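Local structure of ATP12 ATPase (Paracoccus denitrificans, 2R31) at residues A75-A78 / I79-A83; P176-L179 / I180-L183. The protein probably acts as a chaperone of the ATP12 family in the assembly of the F1 part of ATP synthase. All blocks are in the same frame, centred on the assembly; numbering follows the deposited sequence.

Interaction 1 (A75-A78 / I79-A83)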
loop_
_atom_site.group_PDB
_atom_site.type_symbol
_atom_site.label_atom_id
_atom_site.label_comp_id
_atom_site.label_asym_id
_atom_site.label_seq_id
_atom_site.Cartn_x
_atom_site.Cartn_y
_atom_site.Cartn_z
ATOM N N ALA A 75 2.448 7.132 8.776
ATOM C CA ALA A 75 2.304 8.578 8.898
ATOM C C ALA A 75 3.636 9.284 8.787
ATOM O O ALA A 75 3.734 10.347 8.153
ATOM C CB ALA A 75 1.615 8.920 10.206
ATOM N N ASN A 76 4.687 8.722 9.384
ATOM C CA ASN A 76 6.023 9.303 9.256
ATOM C C ASN A 76 6.406 9.369 7.789
ATOM O O ASN A 76 6.981 10.352 7.300
ATOM C CB ASN A 76 7.041 8.477 10.031
ATOM C CG ASN A 76 6.949 8.635 11.529
ATOM O OD1 ASN A 76 6.412 9.606 12.041
ATOM N ND2 ASN A 76 7.558 7.655 12.228
ATOM N N SER A 77 6.147 8.312 7.014
ATOM C CA SER A 77 6.458 8.309 5.573
ATOM C C SER A 77 5.619 9.312 4.814
ATOM O O SER A 77 6.092 10.001 3.932
ATOM C CB SER A 77 6.286 6.899 5.034
ATOM O OG SER A 77 6.568 6.896 3.649
ATOM N N ALA A 78 4.335 9.400 5.159
ATOM C CA ALA A 78 3.484 10.386 4.499
ATOM C C ALA A 78 4.070 11.782 4.656
ATOM O O ALA A 78 4.140 12.580 3.720
ATOM C CB ALA A 78 2.068 10.344 5.059
ATOM N N ILE A 79 4.463 12.138 5.874
ATOM C CA ILE A 79 4.920 13.486 6.178
ATOM C C ILE A 79 6.315 13.721 5.641
ATOM O O ILE A 79 6.579 14.795 5.034
ATOM C CB ILE A 79 4.825 13.734 7.701
ATOM C CG1 ILE A 79 3.376 13.724 8.149
ATOM C CG2 ILE A 79 5.524 15.063 8.088
ATOM C CD1 ILE A 79 3.150 13.460 9.621
ATOM N N GLU A 80 7.251 12.797 5.836
ATOM C CA GLU A 80 8.646 13.019 5.513
ATOM C C GLU A 80 8.979 12.742 4.043
ATOM O O GLU A 80 9.921 13.374 3.519
ATOM C CB GLU A 80 9.575 12.147 6.349
ATOM C CG GLU A 80 9.490 12.519 7.835
ATOM C CD GLU A 80 10.579 11.973 8.662
ATOM O OE1 GLU A 80 11.307 11.035 8.254
ATOM O OE2 GLU A 80 10.873 12.469 9.769
ATOM N N LYS A 81 8.283 11.819 3.403
ATOM C CA LYS A 81 8.611 11.308 2.072
ATOM C C LYS A 81 7.555 11.605 1.035
ATOM O O LYS A 81 7.844 12.181 0.003
ATOM C CB LYS A 81 8.953 9.824 2.151
ATOM C CG LYS A 81 10.079 9.462 3.086
ATOM C CD LYS A 81 10.422 8.090 3.545
ATOM C CE LYS A 81 9.341 7.123 3.902
ATOM N NZ LYS A 81 9.635 5.682 3.820
ATOM N N VAL A 82 6.319 11.200 1.265
ATOM C CA VAL A 82 5.334 11.244 0.188
ATOM C C VAL A 82 4.740 12.617 -0.026
ATOM O O VAL A 82 4.767 13.114 -1.161
ATOM C CB VAL A 82 4.223 10.196 0.393
ATOM C CG1 VAL A 82 3.197 10.314 -0.697
ATOM C CG2 VAL A 82 4.840 8.803 0.501
ATOM N N ALA A 83 4.273 13.290 1.005
ATOM C CA ALA A 83 3.722 14.615 0.807
ATOM C C ALA A 83 4.748 15.583 0.199
ATOM O O ALA A 83 4.390 16.281 -0.771
ATOM C CB ALA A 83 3.125 15.226 2.102
#
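Ser77 O takes two backbone donors at once, Lys81 N and Val82 N, each at 2.9 Å. The bond to Val82 spans five residues and the one to Lys81 four, so the carbonyl stands where an alpha-helical turn widens into a pi-type turn. Before it the pattern is regular: Ile79 N gives to Ala75 O at 3.0 Å and Glu80 N to Asn76 O at 2.9 Å. Beyond it Ala83 N reaches back five residues to Ala78 O, 2.8 Å away.

Ile79, its backbone N-H already used by Ala75 O, sends its side chain to Gln40 and Leu42, where a branched apolar residue fits. Glu80, its CG beside the backbone N (chi1 -65°), passes over Asn76 O, and its carboxylate finds partners farther off: OE2 accepts from Gly38 N and is also hydrogen-bonded to Thr36 OG1. On the buried side small Ala78 and branched Val82 pack on helix 163-174, where Thr167 touches both. Bonding of i to i+4 passing into i to i+5, with one carbonyl shared at the change, is characteristic of a pi-turn in the last part of a helix, here helix 70-82.

Interaction 2 (P176-L179 / I180-L183)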
loop_
_atom_site.group_PDB
_atom_site.type_symbol
_atom_site.label_atom_id
_atom_site.label_comp_id
_atom_site.label_asym_id
_atom_site.label_seq_id
_atom_site.Cartn_x
_atom_site.Cartn_y
_atom_site.Cartn_z
ATOM N N PRO A 176 2.771 -6.057 -4.997
ATOM C CA PRO A 176 2.369 -6.989 -6.024
ATOM C C PRO A 176 2.832 -6.628 -7.422
ATOM O O PRO A 176 2.806 -7.449 -8.342
ATOM C CB PRO A 176 0.845 -6.951 -5.907
ATOM C CG PRO A 176 0.491 -5.558 -5.443
ATOM C CD PRO A 176 1.641 -5.285 -4.442
ATOM N N GLY A 177 3.235 -5.369 -7.617
ATOM C CA GLY A 177 3.635 -4.895 -8.938
ATOM C C GLY A 177 2.497 -4.590 -9.887
ATOM O O GLY A 177 2.627 -4.812 -11.107
ATOM N N SER A 178 1.407 -4.064 -9.381
ATOM C CA SER A 178 0.219 -3.811 -10.170
ATOM C C SER A 178 -0.475 -2.533 -9.702
ATOM O O SER A 178 -0.941 -2.451 -8.563
ATOM C CB SER A 178 -0.772 -4.968 -10.052
ATOM O OG SER A 178 -1.975 -4.703 -10.732
ATOM N N LEU A 179 -0.587 -1.553 -10.622
ATOM C CA LEU A 179 -1.452 -0.413 -10.316
ATOM C C LEU A 179 -2.897 -0.828 -10.236
ATOM O O LEU A 179 -3.628 -0.305 -9.380
ATOM C CB LEU A 179 -1.247 0.687 -11.397
ATOM C CG LEU A 179 -2.097 1.929 -11.157
ATOM C CD1 LEU A 179 -1.808 2.597 -9.848
ATOM C CD2 LEU A 179 -1.867 2.910 -12.315
ATOM N N ILE A 180 -3.351 -1.718 -11.127
ATOM C CA ILE A 180 -4.757 -2.109 -11.092
ATOM C C ILE A 180 -5.123 -2.762 -9.762
ATOM O O ILE A 180 -6.180 -2.445 -9.187
ATOM C CB ILE A 180 -5.124 -2.985 -12.284
ATOM C CG1 ILE A 180 -4.847 -2.271 -13.621
ATOM C CG2 ILE A 180 -6.570 -3.457 -12.190
ATOM C CD1 ILE A 180 -5.381 -0.819 -13.717
ATOM N N LEU A 181 -4.289 -3.681 -9.256
ATOM C CA LEU A 181 -4.627 -4.270 -7.968
ATOM C C LEU A 181 -4.613 -3.262 -6.858
ATOM O O LEU A 181 -5.457 -3.303 -5.935
ATOM C CB LEU A 181 -3.686 -5.428 -7.617
ATOM C CG LEU A 181 -3.764 -6.671 -8.519
ATOM C CD1 LEU A 181 -2.745 -7.695 -8.052
ATOM C CD2 LEU A 181 -5.154 -7.266 -8.545
ATOM N N GLY A 182 -3.677 -2.300 -6.865
ATOM C CA GLY A 182 -3.678 -1.293 -5.825
ATOM C C GLY A 182 -4.917 -0.392 -5.869
ATOM O O GLY A 182 -5.539 -0.116 -4.837
ATOM N N LEU A 183 -5.255 0.073 -7.080
ATOM C CA LEU A 183 -6.457 0.886 -7.230
ATOM C C LEU A 183 -7.711 0.096 -6.853
ATOM O O LEU A 183 -8.638 0.646 -6.262
ATOM C CB LEU A 183 -6.592 1.451 -8.647
ATOM C CG LEU A 183 -5.527 2.486 -9.023
ATOM C CD1 LEU A 183 -5.680 2.863 -10.478
ATOM C CD2 LEU A 183 -5.573 3.701 -8.150
#
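Leu181 lays its CB and CG alongside the side chain of Ser178, with CB and CG of the leucine both 3.8 Å from Ser178 CB, while its own backbone N-H is taken up by the same serine. That bond, Leu181 N to Ser178 OG, is 2.9 Å long and almost straight (172°). With the hydroxyl anti to the serine's backbone N (chi1 176°), OG is carried over the opening turn, where the first N-H groups of a helix lack carbonyls of a preceding turn. Serine suits the place because its short side chain can stand in for such a carbonyl.

Asp100 completes the cap: its OD1 is hydrogen-bonded to Ser178 OG and its OD2 accepts from Ile180 N. The carboxylate thus steadies the capping hydroxyl and takes a second N-H of the turn; its charge would probably also suit the positive end of the helix dipole. Replacing Ser178 with an alanine would probably leave Leu181 N without its capping acceptor and Asp100 OD1 without the hydroxyl it holds.

Regular helical bonding starts with Gly182 N to Ser178 O at 3.2 Å and continues with Leu183 N to Leu179 O at 2.8 Å. The side chains of Leu179 and Leu183 cross obliquely, Leu179 CG lying 3.8 Å from Leu183 CD1, and both reach Leu154 of helix 148-159. Pro176 CB meets Leu181 CD1 more loosely, at 4.2 Å, and both residues touch Ser199 of helix 192-199. Gly177 has a positive phi (77°), a backbone shape that comes easily to a residue without CB, and so lets the chain turn between helices. A serine N-cap just after a glycine that ends helical geometry is typical of a tight helix-to-helix connection, here joining helices 163-174 and 179-186.

After a short helix the chain forms the three-stranded antiparallel sheet, passes through helix 47-58 and reaches interaction 1 near the end of helix 70-82. Interaction 2 comes about a hundred residues later, at the start of helix 179-186. Each is local, interaction 1 within one helix and interaction 2 from a loop into the next helix; neither closes a long loop, and they stand in series without nesting or crossing. Their centres lie 21 Å apart and they do not touch. Helix 163-174 relates them: Ala78 and Val82 pack on it, whereas residues 176-183 follow its end in sequence. Interaction 1 also meets the loop around Thr36, next to the sheet, while interaction 2 sits among helices 148-159 and 192-199.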